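Local coordinates for protein phosphoserine aminotransferase (Bacillus alcalophilus, PDB 1W23) that catalyses the reversible, pyridoxal-phosphate-dependent conversion of 3-phosphohydroxypyruvate to phosphoserine, the second step of serine biosynthesis, as a homodimer, at residues 154-166 and 173-187. Residues are numbered along the deposited sequence; the frame is centred on the assembly and turned at random. Where two conformers were deposited one is given.
Sequences YGTQYQNFPEINH and MSSDILSRPLKVNQF. With PLP (pyridoxal-5'-phosphate), chain J.
A short strand with the loop after it, and the loop 173-187, meet beside the cofactor site of this class-V aminotransferase fold. Residues 173-187 run between strands 169-172 and 189-193 of the mixed sheet, and residues 154-166 lead toward strand 169-172. Arg-180 reaches across to Tyr-158. Its guanidinium lies end-on to the backbone carbonyl, and NH1 and NH2 both form hydrogen bonds to Tyr-158 O, each at 3.0 Å. That oxygen sits in the guanidinium plane. Arg-180 NH2 also forms a salt bridge with Asp-176 OD2 at 3.0 Å. Gln-157, its CG anti to the backbone N (chi1 -177°), extends straight to the same carboxylate. Gln-157 NE2 gives Asp-176 OD2 a nearly straight hydrogen bond of 2.9 Å, on the anti lone pair, and lies over the centre of one guanidinium face. The other carboxylate oxygen, Asp-176 OD1, is hydrogen-bonded to Ser-149 OG. With an alanine at Arg-180, Tyr-158 O is likely to lose these two donors and Asp-176 OD2 its salt-bridge partner. The type II turn from Asp-176 to Ser-179 follows Ser-174, whose CB packs 3.6 Å from C2 of PLP. Further along, Phe-161 carries the apolar part of the contact and also packs on Ile-147 of strand 142-148. The edge of Phe-187 meets one Phe-161 face in a T-shaped pair, planes at 76°. Leu-182 CD1 touches Phe-161 CE1 at 3.8 Å. Gln-186 OE1 lies at the edge of the Phe-161 ring, near its plane, and Gln-186 NE2 hydrogen-bonds Phe-161 O at 3.2 Å from above the carbonyl plane. One water joins Gln-186 OE1 to Phe-161 N.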
loop_
_atom_site.group_PDB
_atom_site.type_symbol
_atom_site.label_atom_id
_atom_site.label_comp_id
_atom_site.label_asym_id
_atom_site.label_seq_id
_atom_site.Cartn_x
_atom_site.Cartn_y
_atom_site.Cartn_z
ATOM N N TYR A 154 -18.456 17.019 1.084
ATOM C CA TYR A 154 -19.700 17.797 1.270
ATOM C C TYR A 154 -20.242 17.739 2.681
ATOM O O TYR A 154 -21.095 18.571 3.040
ATOM C CB TYR A 154 -20.756 17.341 0.236
ATOM C CG TYR A 154 -20.355 17.873 -1.137
ATOM C CD1 TYR A 154 -19.651 17.106 -2.023
ATOM C CD2 TYR A 154 -20.646 19.162 -1.482
ATOM C CE1 TYR A 154 -19.257 17.622 -3.264
ATOM C CE2 TYR A 154 -20.269 19.677 -2.721
ATOM C CZ TYR A 154 -19.582 18.886 -3.601
ATOM O OH TYR A 154 -19.182 19.400 -4.840
ATOM N N GLY A 155 -19.802 16.823 3.527
ATOM C CA GLY A 155 -20.254 16.788 4.925
ATOM C C GLY A 155 -21.657 16.259 5.110
ATOM O O GLY A 155 -22.350 16.676 6.059
ATOM N N THR A 156 -22.092 15.330 4.280
ATOM C CA THR A 156 -23.387 14.676 4.398
ATOM C C THR A 156 -23.198 13.171 4.594
ATOM O O THR A 156 -22.150 12.618 4.228
ATOM C CB THR A 156 -24.259 14.924 3.146
ATOM O OG1 THR A 156 -23.569 14.314 2.057
ATOM C CG2 THR A 156 -24.512 16.389 2.882
ATOM N N GLN A 157 -24.218 12.518 5.159
ATOM C CA GLN A 157 -24.087 11.113 5.526
ATOM C C GLN A 157 -25.445 10.441 5.544
ATOM O O GLN A 157 -26.437 11.020 6.025
ATOM C CB GLN A 157 -23.456 11.051 6.940
ATOM C CG GLN A 157 -23.163 9.699 7.498
ATOM C CD GLN A 157 -22.552 9.756 8.876
ATOM O OE1 GLN A 157 -22.753 10.732 9.633
ATOM N NE2 GLN A 157 -21.771 8.708 9.248
ATOM N N TYR A 158 -25.484 9.210 5.064
ATOM C CA TYR A 158 -26.656 8.349 5.199
ATOM C C TYR A 158 -26.977 8.120 6.669
ATOM O O TYR A 158 -26.103 7.742 7.455
ATOM C CB TYR A 158 -26.427 7.015 4.511
ATOM C CG TYR A 158 -26.561 7.019 2.995
ATOM C CD1 TYR A 158 -25.616 7.633 2.180
ATOM C CD2 TYR A 158 -27.622 6.370 2.368
ATOM C CE1 TYR A 158 -25.734 7.618 0.793
ATOM C CE2 TYR A 158 -27.738 6.355 1.004
ATOM C CZ TYR A 158 -26.808 6.975 0.205
ATOM O OH TYR A 158 -26.963 6.945 -1.170
ATOM N N GLN A 159 -28.261 8.276 7.030
ATOM C CA GLN A 159 -28.722 7.983 8.389
ATOM C C GLN A 159 -29.033 6.522 8.552
ATOM O O GLN A 159 -29.010 6.052 9.707
ATOM C CB GLN A 159 -30.003 8.790 8.708
ATOM C CG GLN A 159 -29.734 10.275 8.561
ATOM C CD GLN A 159 -28.545 10.701 9.403
ATOM O OE1 GLN A 159 -28.655 10.584 10.651
ATOM N NE2 GLN A 159 -27.445 11.120 8.779
ATOM N N ASN A 160 -29.366 5.856 7.501
ATOM C CA ASN A 160 -29.729 4.430 7.441
ATOM C C ASN A 160 -29.584 4.056 5.974
ATOM O O ASN A 160 -29.212 4.932 5.149
ATOM C CB ASN A 160 -31.110 4.168 8.026
ATOM C CG ASN A 160 -32.084 5.203 7.512
ATOM O OD1 ASN A 160 -32.214 5.328 6.296
ATOM N ND2 ASN A 160 -32.735 5.932 8.408
ATOM N N PHE A 161 -29.790 2.811 5.645
ATOM C CA PHE A 161 -29.443 2.290 4.330
ATOM C C PHE A 161 -30.636 1.631 3.717
ATOM O O PHE A 161 -31.455 1.006 4.387
ATOM C CB PHE A 161 -28.279 1.296 4.453
ATOM C CG PHE A 161 -27.030 2.002 4.943
ATOM C CD1 PHE A 161 -26.535 1.790 6.196
ATOM C CD2 PHE A 161 -26.370 2.900 4.117
ATOM C CE1 PHE A 161 -25.402 2.485 6.624
ATOM C CE2 PHE A 161 -25.227 3.575 4.546
ATOM C CZ PHE A 161 -24.712 3.344 5.799
ATOM N N PRO A 162 -30.734 1.709 2.396
ATOM C CA PRO A 162 -31.916 1.112 1.760
ATOM C C PRO A 162 -31.887 -0.388 1.727
ATOM O O PRO A 162 -30.827 -1.024 1.703
ATOM C CB PRO A 162 -31.771 1.720 0.371
ATOM C CG PRO A 162 -30.311 1.869 0.122
ATOM C CD PRO A 162 -29.767 2.306 1.469
ATOM N N GLU A 163 -33.075 -0.993 1.727
ATOM C CA GLU A 163 -33.300 -2.408 1.547
ATOM C C GLU A 163 -33.449 -2.638 0.055
ATOM O O GLU A 163 -34.454 -2.249 -0.537
ATOM C CB GLU A 163 -34.617 -2.820 2.220
ATOM C CG GLU A 163 -34.837 -4.318 2.187
ATOM C CD GLU A 163 -35.600 -4.892 3.369
ATOM O OE1 GLU A 163 -36.272 -5.917 3.100
ATOM O OE2 GLU A 163 -35.512 -4.362 4.502
ATOM N N ILE A 164 -32.452 -3.295 -0.506
ATOM C CA ILE A 164 -32.216 -3.572 -1.934
ATOM C C ILE A 164 -32.269 -5.074 -2.087
ATOM O O ILE A 164 -31.528 -5.714 -1.314
ATOM C CB ILE A 164 -30.865 -2.914 -2.332
ATOM C CG1 ILE A 164 -30.965 -1.387 -2.037
ATOM C CG2 ILE A 164 -30.295 -3.042 -3.706
ATOM C CD1 ILE A 164 -32.060 -0.709 -2.825
ATOM N N ASN A 165 -33.082 -5.645 -2.935
ATOM C CA ASN A 165 -33.297 -7.056 -3.124
ATOM C C ASN A 165 -32.946 -7.556 -4.520
ATOM O O ASN A 165 -32.819 -8.781 -4.748
ATOM C CB ASN A 165 -34.796 -7.393 -2.771
ATOM C CG ASN A 165 -35.293 -6.842 -1.441
ATOM O OD1 ASN A 165 -34.825 -7.191 -0.334
ATOM N ND2 ASN A 165 -36.317 -5.955 -1.391
ATOM N N HIS A 166 -32.831 -6.666 -5.505
ATOM C CA HIS A 166 -32.775 -7.014 -6.913
ATOM C C HIS A 166 -31.324 -7.156 -7.423
ATOM O O HIS A 166 -31.130 -7.690 -8.489
ATOM C CB HIS A 166 -33.503 -6.007 -7.799
ATOM C CG HIS A 166 -32.743 -4.718 -7.938
ATOM N ND1 HIS A 166 -32.439 -3.868 -6.889
ATOM C CD2 HIS A 166 -32.183 -4.150 -9.015
ATOM C CE1 HIS A 166 -31.737 -2.826 -7.343
ATOM N NE2 HIS A 166 -31.552 -2.962 -8.623
ATOM N N MET A 173 -17.527 3.214 2.195
ATOM C CA MET A 173 -17.635 3.665 3.586
ATOM C C MET A 173 -16.318 4.234 4.086
ATOM O O MET A 173 -16.072 4.260 5.313
ATOM C CB MET A 173 -18.133 2.561 4.535
ATOM C CG MET A 173 -19.528 2.017 4.074
ATOM S SD MET A 173 -20.207 0.989 5.387
ATOM C CE MET A 173 -21.859 0.668 4.747
ATOM N N SER A 174 -15.456 4.703 3.200
ATOM C CA SER A 174 -14.146 5.193 3.594
ATOM C C SER A 174 -14.173 6.135 4.778
ATOM O O SER A 174 -13.342 5.989 5.688
ATOM C CB SER A 174 -13.478 5.908 2.444
ATOM O OG SER A 174 -13.154 5.034 1.367
ATOM N N SER A 175 -15.090 7.116 4.812
ATOM C CA SER A 175 -15.012 8.142 5.832
ATOM C C SER A 175 -15.982 7.958 6.993
ATOM O O SER A 175 -16.008 8.821 7.885
ATOM C CB SER A 175 -15.067 9.522 5.202
ATOM O OG SER A 175 -16.220 9.651 4.383
ATOM N N ASP A 176 -16.698 6.831 7.094
ATOM C CA ASP A 176 -17.483 6.558 8.294
ATOM C C ASP A 176 -17.512 5.103 8.717
ATOM O O ASP A 176 -18.211 4.784 9.698
ATOM C CB ASP A 176 -18.913 7.107 8.219
ATOM C CG ASP A 176 -19.855 6.331 7.299
ATOM O OD1 ASP A 176 -19.342 5.415 6.595
ATOM O OD2 ASP A 176 -21.065 6.672 7.297
ATOM N N ILE A 177 -16.721 4.223 8.142
ATOM C CA ILE A 177 -16.752 2.812 8.599
ATOM C C ILE A 177 -16.358 2.725 10.080
ATOM O O ILE A 177 -15.413 3.328 10.542
ATOM C CB ILE A 177 -15.818 1.950 7.741
ATOM C CG1 ILE A 177 -15.992 0.472 8.037
ATOM C CG2 ILE A 177 -14.355 2.424 7.813
ATOM C CD1 ILE A 177 -15.375 -0.477 7.026
ATOM N N LEU A 178 -17.119 1.912 10.799
ATOM C CA LEU A 178 -16.846 1.647 12.233
ATOM C C LEU A 178 -16.828 2.900 13.079
ATOM O O LEU A 178 -16.171 3.000 14.099
ATOM C CB LEU A 178 -15.598 0.778 12.415
ATOM C CG LEU A 178 -15.381 0.090 13.739
ATOM C CD1 LEU A 178 -16.605 -0.374 14.461
ATOM C CD2 LEU A 178 -14.358 -1.053 13.564
ATOM N N SER A 179 -17.737 3.834 12.697
ATOM C CA SER A 179 -18.074 4.984 13.539
ATOM C C SER A 179 -19.387 4.801 14.308
ATOM O O SER A 179 -19.762 5.678 15.079
ATOM C CB SER A 179 -18.174 6.243 12.687
ATOM O OG SER A 179 -19.218 6.150 11.736
ATOM N N ARG A 180 -20.038 3.683 14.053
ATOM C CA ARG A 180 -21.372 3.355 14.559
ATOM C C ARG A 180 -21.658 1.917 14.224
ATOM O O ARG A 180 -21.016 1.335 13.351
ATOM C CB ARG A 180 -22.430 4.297 13.955
ATOM C CG ARG A 180 -22.391 4.351 12.434
ATOM C CD ARG A 180 -23.310 5.444 11.898
ATOM N NE ARG A 180 -23.164 5.464 10.425
ATOM C CZ ARG A 180 -24.005 6.108 9.608
ATOM N NH1 ARG A 180 -25.035 6.839 10.068
ATOM N NH2 ARG A 180 -23.828 6.017 8.272
ATOM N N PRO A 181 -22.679 1.324 14.853
ATOM C CA PRO A 181 -23.076 -0.032 14.434
ATOM C C PRO A 181 -23.554 -0.058 12.991
ATOM O O PRO A 181 -24.073 0.931 12.478
ATOM C CB PRO A 181 -24.203 -0.392 15.428
ATOM C CG PRO A 181 -23.915 0.473 16.630
ATOM C CD PRO A 181 -23.470 1.799 15.986
ATOM N N LEU A 182 -23.423 -1.226 12.379
ATOM C CA LEU A 182 -23.809 -1.457 11.000
ATOM C C LEU A 182 -24.452 -2.822 10.861
ATOM O O LEU A 182 -23.875 -3.761 11.370
ATOM C CB LEU A 182 -22.511 -1.349 10.200
ATOM C CG LEU A 182 -22.544 -1.462 8.702
ATOM C CD1 LEU A 182 -23.401 -0.420 8.048
ATOM C CD2 LEU A 182 -21.116 -1.341 8.119
ATOM N N LYS A 183 -25.490 -2.938 10.076
ATOM C CA LYS A 183 -26.109 -4.200 9.655
ATOM C C LYS A 183 -25.445 -4.624 8.342
ATOM O O LYS A 183 -25.902 -4.221 7.257
ATOM C CB LYS A 183 -27.606 -4.038 9.431
ATOM C CG LYS A 183 -28.412 -5.233 8.944
ATOM C CD LYS A 183 -29.951 -5.055 9.045
ATOM C CE LYS A 183 -30.814 -5.674 7.965
ATOM N NZ LYS A 183 -32.044 -4.894 7.643
ATOM N N VAL A 184 -24.344 -5.377 8.468
ATOM C CA VAL A 184 -23.524 -5.745 7.307
ATOM C C VAL A 184 -24.342 -6.532 6.287
ATOM O O VAL A 184 -24.085 -6.411 5.089
ATOM C CB VAL A 184 -22.268 -6.450 7.808
ATOM C CG1 VAL A 184 -21.506 -7.117 6.693
ATOM C CG2 VAL A 184 -21.371 -5.487 8.570
ATOM N N ASN A 185 -25.320 -7.343 6.777
ATOM C CA ASN A 185 -26.063 -8.152 5.820
ATOM C C ASN A 185 -26.942 -7.351 4.880
ATOM O O ASN A 185 -27.518 -7.951 3.956
ATOM C CB ASN A 185 -26.781 -9.250 6.568
ATOM C CG ASN A 185 -27.941 -8.814 7.348
ATOM O OD1 ASN A 185 -28.420 -7.696 7.271
ATOM N ND2 ASN A 185 -28.349 -9.838 8.093
ATOM N N GLN A 186 -27.061 -6.025 5.023
ATOM C CA GLN A 186 -27.720 -5.229 3.986
ATOM C C GLN A 186 -26.884 -5.127 2.729
ATOM O O GLN A 186 -27.411 -4.654 1.675
ATOM C CB GLN A 186 -28.017 -3.807 4.523
ATOM C CG GLN A 186 -29.048 -3.712 5.613
ATOM C CD GLN A 186 -29.517 -2.287 5.942
ATOM O OE1 GLN A 186 -28.882 -1.512 6.635
ATOM N NE2 GLN A 186 -30.666 -1.896 5.397
ATOM N N PHE A 187 -25.588 -5.457 2.777
ATOM C CA PHE A 187 -24.631 -5.170 1.721
ATOM C C PHE A 187 -24.066 -6.428 1.092
ATOM O O PHE A 187 -23.791 -7.414 1.786
ATOM C CB PHE A 187 -23.445 -4.379 2.308
ATOM C CG PHE A 187 -23.912 -3.030 2.863
ATOM C CD1 PHE A 187 -24.324 -2.900 4.182
ATOM C CD2 PHE A 187 -23.961 -1.898 2.073
ATOM C CE1 PHE A 187 -24.784 -1.676 4.662
ATOM C CE2 PHE A 187 -24.433 -0.709 2.528
ATOM C CZ PHE A 187 -24.855 -0.575 3.831
HETATM N N1 PLP J . -13.938 7.623 -1.042
HETATM C C2 PLP J . -14.139 8.468 0.037
HETATM C C2A PLP J . -15.519 8.547 0.575
HETATM C C3 PLP J . -13.070 9.175 0.565
HETATM O O3 PLP J . -13.255 9.957 1.604
HETATM C C4 PLP J . -11.760 9.045 -0.028
HETATM C C4A PLP J . -10.614 9.758 0.596
HETATM C C5 PLP J . -11.602 8.166 -1.113
HETATM C C6 PLP J . -12.708 7.494 -1.608
HETATM C C5A PLP J . -10.291 7.980 -1.818
HETATM O O4P PLP J . -9.451 7.069 -1.017
HETATM P P PLP J . -7.928 6.754 -1.515
HETATM O O1P PLP J . -7.196 8.061 -1.504
HETATM O O2P PLP J . -8.035 6.164 -2.913
HETATM O O3P PLP J . -7.487 5.730 -0.482
HETATM O O HOH W 1 -20.741 8.438 11.973
HETATM O O HOH W 2 -30.073 0.762 7.746
HETATM O O HOH W 3 -30.033 -3.670 1.256
#